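PDB 3GXV: replicative DNA helicase from Helicobacter pylori, which probably unwinds duplex DNA at the replication fork at the expense of ATP, as a hexameric helicase whose N-terminal domain takes part in interactions with primase. Local coordinates for residues Q9-N12 with I13-V17; D59-D63 with E64-R68. All blocks are in the same frame, centred on the assembly; numbering follows the deposited sequence.

Interaction 1: Q9-N12 with I13-V17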
loop_
_atom_site.group_PDB
_atom_site.type_symbol
_atom_site.label_atom_id
_atom_site.label_comp_id
_atom_site.label_asym_id
_atom_site.label_seq_id
_atom_site.Cartn_x
_atom_site.Cartn_y
_atom_site.Cartn_z
ATOM N N GLN B 9 -22.836 -13.644 5.737
ATOM C CA GLN B 9 -22.672 -12.292 6.254
ATOM C C GLN B 9 -21.277 -12.134 6.872
ATOM O O GLN B 9 -20.625 -11.106 6.700
ATOM C CB GLN B 9 -23.761 -12.047 7.301
ATOM C CG GLN B 9 -23.751 -10.708 8.019
ATOM C CD GLN B 9 -24.823 -10.662 9.100
ATOM O OE1 GLN B 9 -26.008 -10.841 8.817
ATOM N NE2 GLN B 9 -24.411 -10.439 10.341
ATOM N N LEU B 10 -20.832 -13.163 7.585
ATOM C CA LEU B 10 -19.525 -13.166 8.224
ATOM C C LEU B 10 -18.424 -13.117 7.162
ATOM O O LEU B 10 -17.440 -12.375 7.288
ATOM C CB LEU B 10 -19.366 -14.427 9.069
ATOM C CG LEU B 10 -19.469 -14.254 10.585
ATOM C CD1 LEU B 10 -19.352 -15.622 11.267
ATOM C CD2 LEU B 10 -18.367 -13.305 11.057
ATOM N N GLN B 11 -18.603 -13.908 6.112
ATOM C CA GLN B 11 -17.638 -13.938 5.040
ATOM C C GLN B 11 -17.581 -12.563 4.352
ATOM O O GLN B 11 -16.498 -12.033 4.098
ATOM C CB GLN B 11 -18.018 -15.040 4.039
ATOM C CG GLN B 11 -16.857 -15.480 3.181
ATOM C CD GLN B 11 -17.168 -16.693 2.335
ATOM O OE1 GLN B 11 -16.334 -17.135 1.548
ATOM N NE2 GLN B 11 -18.365 -17.245 2.496
ATOM N N ASN B 12 -18.750 -11.995 4.070
ATOM C CA ASN B 12 -18.863 -10.698 3.410
ATOM C C ASN B 12 -18.245 -9.572 4.244
ATOM O O ASN B 12 -17.607 -8.664 3.714
ATOM C CB ASN B 12 -20.337 -10.398 3.127
ATOM C CG ASN B 12 -20.552 -9.028 2.523
ATOM O OD1 ASN B 12 -19.829 -8.618 1.616
ATOM N ND2 ASN B 12 -21.560 -8.319 3.008
ATOM N N ILE B 13 -18.442 -9.640 5.552
ATOM C CA ILE B 13 -17.910 -8.646 6.473
ATOM C C ILE B 13 -16.388 -8.670 6.552
ATOM O O ILE B 13 -15.758 -7.628 6.734
ATOM C CB ILE B 13 -18.474 -8.865 7.899
ATOM C CG1 ILE B 13 -19.944 -8.443 7.937
ATOM C CG2 ILE B 13 -17.638 -8.098 8.923
ATOM C CD1 ILE B 13 -20.606 -8.658 9.274
ATOM N N GLU B 14 -15.808 -9.859 6.438
ATOM C CA GLU B 14 -14.364 -10.011 6.512
ATOM C C GLU B 14 -13.681 -9.386 5.312
ATOM O O GLU B 14 -12.589 -8.842 5.434
ATOM C CB GLU B 14 -13.981 -11.489 6.612
ATOM C CG GLU B 14 -14.574 -12.180 7.835
ATOM C CD GLU B 14 -14.058 -13.588 8.058
ATOM O OE1 GLU B 14 -13.710 -14.299 7.076
ATOM O OE2 GLU B 14 -14.023 -13.995 9.234
ATOM N N ARG B 15 -14.324 -9.472 4.156
ATOM C CA ARG B 15 -13.771 -8.898 2.943
ATOM C C ARG B 15 -13.827 -7.383 3.034
ATOM O O ARG B 15 -12.844 -6.695 2.751
ATOM C CB ARG B 15 -14.568 -9.344 1.711
ATOM C CG ARG B 15 -14.439 -10.814 1.370
ATOM C CD ARG B 15 -14.996 -11.114 -0.021
ATOM N NE ARG B 15 -16.453 -11.033 -0.087
ATOM C CZ ARG B 15 -17.269 -12.085 -0.114
ATOM N NH1 ARG B 15 -16.789 -13.317 -0.081
ATOM N NH2 ARG B 15 -18.572 -11.901 -0.180
ATOM N N ILE B 16 -14.988 -6.861 3.420
ATOM C CA ILE B 16 -15.149 -5.420 3.515
ATOM C C ILE B 16 -14.097 -4.828 4.450
ATOM O O ILE B 16 -13.619 -3.733 4.235
ATOM C CB ILE B 16 -16.551 -5.041 4.017
ATOM C CG1 ILE B 16 -17.611 -5.516 3.015
ATOM C CG2 ILE B 16 -16.623 -3.531 4.215
ATOM C CD1 ILE B 16 -19.056 -5.372 3.501
ATOM N N VAL B 17 -13.737 -5.580 5.481
ATOM C CA VAL B 17 -12.742 -5.139 6.443
ATOM C C VAL B 17 -11.358 -5.133 5.812
ATOM O O VAL B 17 -10.589 -4.189 6.009
ATOM C CB VAL B 17 -12.730 -6.059 7.674
ATOM C CG1 VAL B 17 -11.607 -5.661 8.627
ATOM C CG2 VAL B 17 -14.062 -5.967 8.389
#
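Gln9 and Ile13 meet twice within helix 3-23: Ile13 N donates to Gln9 O at 2.9 Å, and outside the backbone the two side chains run side by side, with Gln9 CG 4.0 Å from Ile13 CD1. The same i to i+4 pattern continues from Leu10 O to Glu14 N (3.1 Å) and from Asn12 O to Ile16 N (3.2 Å), the last being the straightest, with an N-H...O angle of 168°. Gln11 O is gripped less firmly, since its bonds from Glu14 N and Arg15 N are both weak. Arg15 bends at chi3, which folds its guanidinium back over the preceding turn; one face looks onto Gln11 O and the Asn12 backbone, and NH1 stands 3.9 Å from Gln11 CG. The Gln11 amide and this guanidinium are turned 46° apart, so they do not stack. Asn12 sends its CG anti to the backbone N (chi1 176°), bringing OD1 to within 3.8 Å of Ile16 CD1, a van der Waals contact between the amide oxygen and the methyl. Glu14 and Gln9 find their polar partners outside the segments. Glu14 is buried, yet OE1 receives Tyr42 N and Asn45 ND2 while OE2 receives Tyr41 N; Gln9 NE2 donates to Glu100 of helix 95-119. Leu10 and Ile13 pack on that same helix. Backbone bonds thus hold the turns together, while side-chain bonds tie the helix to the loop around Tyr41, to the start of helix 43-57 and to helix 95-119; three donors converging on the Glu14 carboxylate would be expected to stabilise its negative charge in a buried setting.

Interaction 2: D59-D63 with E64-R68; sequences DCPID and ENFIR
Asp63 closes the start of helix 64-69 by reaching forward to Phe66: OD1 accepts from Phe66 N at 2.9 Å with an N-H...O angle of 161°. Its first torsion makes this possible, because a chi1 of 56° places CG between the backbone N and the carbonyl carbon and swings the carboxylate over the first turn. The main chain of the same residue supplies the next bond, Ile67 N to Asp63 O, also 2.9 Å. The other carboxylate oxygen, OD2, accepts from Tyr41 OH of the second subunit and lies 3.3 Å from Phe66 CD2. The Phe66 ring meets the incoming loop at Cys60, which, with its SG anti to the backbone N, lays the sulfur over one ring face, 3.6 Å from the Phe66 centroid and 16° off the normal. Asn65 ND2 sits above the centre of the opposite face, so the ring is sandwiched; ND2 also donates to Gln11 and Tyr41 of the second subunit, while Asn65 OD1 accepts from Gln69 NE2. Pro61 CD approaches Phe66 CE2 at 4.1 Å, and farther round the turn Ile62 CG2 touches Ile67 CD1 at 3.9 Å, on the side where both residues pack against helix 43-57. Glu64 and Arg68 both lie against Phe86 of helix 79-87. Asp63 bonded to the N3 amide is a classical aspartate N-cap; the Cys sulfur-aromatic contact packs the incoming loop against the same first turn, at the contact between subunits.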
loop_
_atom_site.group_PDB
_atom_site.type_symbol
_atom_site.label_atom_id
_atom_site.label_comp_id
_atom_site.label_asym_id
_atom_site.label_seq_id
_atom_site.Cartn_x
_atom_site.Cartn_y
_atom_site.Cartn_z
ATOM N N ASP B 59 6.940 -2.046 5.771
ATOM C CA ASP B 59 6.518 -0.753 5.249
ATOM C C ASP B 59 6.226 -0.792 3.750
ATOM O O ASP B 59 6.310 0.229 3.057
ATOM C CB ASP B 59 7.570 0.307 5.583
ATOM C CG ASP B 59 7.890 0.356 7.078
ATOM O OD1 ASP B 59 8.685 1.216 7.510
ATOM O OD2 ASP B 59 7.344 -0.479 7.827
ATOM N N CYS B 60 5.875 -1.975 3.250
ATOM C CA CYS B 60 5.541 -2.124 1.838
ATOM C C CYS B 60 4.041 -1.908 1.678
ATOM O O CYS B 60 3.243 -2.375 2.494
ATOM C CB CYS B 60 5.912 -3.517 1.318
ATOM S SG CYS B 60 5.584 -3.724 -0.463
ATOM N N PRO B 61 3.635 -1.191 0.626
ATOM C CA PRO B 61 2.207 -0.960 0.441
ATOM C C PRO B 61 1.399 -2.260 0.428
ATOM O O PRO B 61 1.912 -3.321 0.085
ATOM C CB PRO B 61 2.153 -0.231 -0.901
ATOM C CG PRO B 61 3.454 0.514 -0.947
ATOM C CD PRO B 61 4.426 -0.505 -0.415
ATOM N N ILE B 62 0.138 -2.175 0.830
ATOM C CA ILE B 62 -0.726 -3.342 0.800
ATOM C C ILE B 62 -1.680 -3.105 -0.354
ATOM O O ILE B 62 -2.674 -2.406 -0.209
ATOM C CB ILE B 62 -1.540 -3.488 2.087
ATOM C CG1 ILE B 62 -0.606 -3.839 3.243
ATOM C CG2 ILE B 62 -2.632 -4.539 1.886
ATOM C CD1 ILE B 62 -1.269 -3.806 4.620
ATOM N N ASP B 63 -1.361 -3.665 -1.514
ATOM C CA ASP B 63 -2.209 -3.490 -2.682
ATOM C C ASP B 63 -2.273 -4.768 -3.504
ATOM O O ASP B 63 -1.663 -5.777 -3.149
ATOM C CB ASP B 63 -1.705 -2.314 -3.540
ATOM C CG ASP B 63 -0.243 -2.465 -3.968
ATOM O OD1 ASP B 63 0.120 -3.544 -4.471
ATOM O OD2 ASP B 63 0.534 -1.492 -3.821
ATOM N N GLU B 64 -3.035 -4.723 -4.588
ATOM C CA GLU B 64 -3.188 -5.873 -5.462
ATOM C C GLU B 64 -1.828 -6.421 -5.903
ATOM O O GLU B 64 -1.590 -7.634 -5.839
ATOM C CB GLU B 64 -4.019 -5.486 -6.683
ATOM C CG GLU B 64 -5.278 -6.323 -6.841
ATOM C CD GLU B 64 -6.138 -5.884 -8.005
ATOM O OE1 GLU B 64 -6.511 -4.695 -8.054
ATOM O OE2 GLU B 64 -6.447 -6.729 -8.866
ATOM N N ASN B 65 -0.942 -5.524 -6.341
ATOM C CA ASN B 65 0.399 -5.909 -6.796
ATOM C C ASN B 65 1.187 -6.677 -5.746
ATOM O O ASN B 65 1.490 -7.845 -5.929
ATOM C CB ASN B 65 1.195 -4.668 -7.243
ATOM C CG ASN B 65 2.689 -4.946 -7.419
ATOM O OD1 ASN B 65 3.086 -6.035 -7.821
ATOM N ND2 ASN B 65 3.519 -3.946 -7.132
ATOM N N PHE B 66 1.506 -6.035 -4.634
ATOM C CA PHE B 66 2.289 -6.700 -3.607
ATOM C C PHE B 66 1.645 -7.876 -2.885
ATOM O O PHE B 66 2.349 -8.766 -2.400
ATOM C CB PHE B 66 2.771 -5.660 -2.619
ATOM C CG PHE B 66 3.694 -4.651 -3.239
ATOM C CD1 PHE B 66 4.968 -5.023 -3.653
ATOM C CD2 PHE B 66 3.271 -3.343 -3.458
ATOM C CE1 PHE B 66 5.805 -4.115 -4.271
ATOM C CE2 PHE B 66 4.103 -2.429 -4.076
ATOM C CZ PHE B 66 5.374 -2.814 -4.485
ATOM N N ILE B 67 0.315 -7.901 -2.820
ATOM C CA ILE B 67 -0.349 -9.005 -2.144
ATOM C C ILE B 67 -0.077 -10.256 -2.947
ATOM O O ILE B 67 0.173 -11.317 -2.390
ATOM C CB ILE B 67 -1.877 -8.793 -2.036
ATOM C CG1 ILE B 67 -2.183 -7.691 -1.027
ATOM C CG2 ILE B 67 -2.551 -10.086 -1.626
ATOM C CD1 ILE B 67 -1.728 -8.008 0.383
ATOM N N ARG B 68 -0.103 -10.118 -4.265
ATOM C CA ARG B 68 0.130 -11.254 -5.139
ATOM C C ARG B 68 1.611 -11.591 -5.232
ATOM O O ARG B 68 1.974 -12.736 -5.499
ATOM C CB ARG B 68 -0.420 -10.969 -6.527
ATOM C CG ARG B 68 -1.902 -10.647 -6.559
ATOM C CD ARG B 68 -2.487 -11.086 -7.889
ATOM N NE ARG B 68 -3.421 -10.127 -8.468
ATOM C CZ ARG B 68 -4.492 -9.653 -7.847
ATOM N NH1 ARG B 68 -4.774 -10.039 -6.611
ATOM N NH2 ARG B 68 -5.296 -8.801 -8.473
#

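Overall arrangement
Interaction 1 comes first along the chain, midway along helix 3-23, and interaction 2 follows after helix 43-57, where the loop 59-63 enters helix 64-69. Within one chain their centres are 20 Å apart and their nearest atoms about 9 Å, so they do not touch. Both belong to the all-helical DnaB-like N-terminal domain; the centre of interaction 1 lies about 8 Å, and that of interaction 2 about 16 Å, from the centre of the chain. Helix 79-87 packs against side chains of both, Arg15 in one and Glu64, Ile67 and Arg68 in the other. Asn65 of this chain bonds Gln11 of the second subunit, the counterpart of a residue of interaction 1, so helix 64-69 meets the N-terminal helix of that subunit.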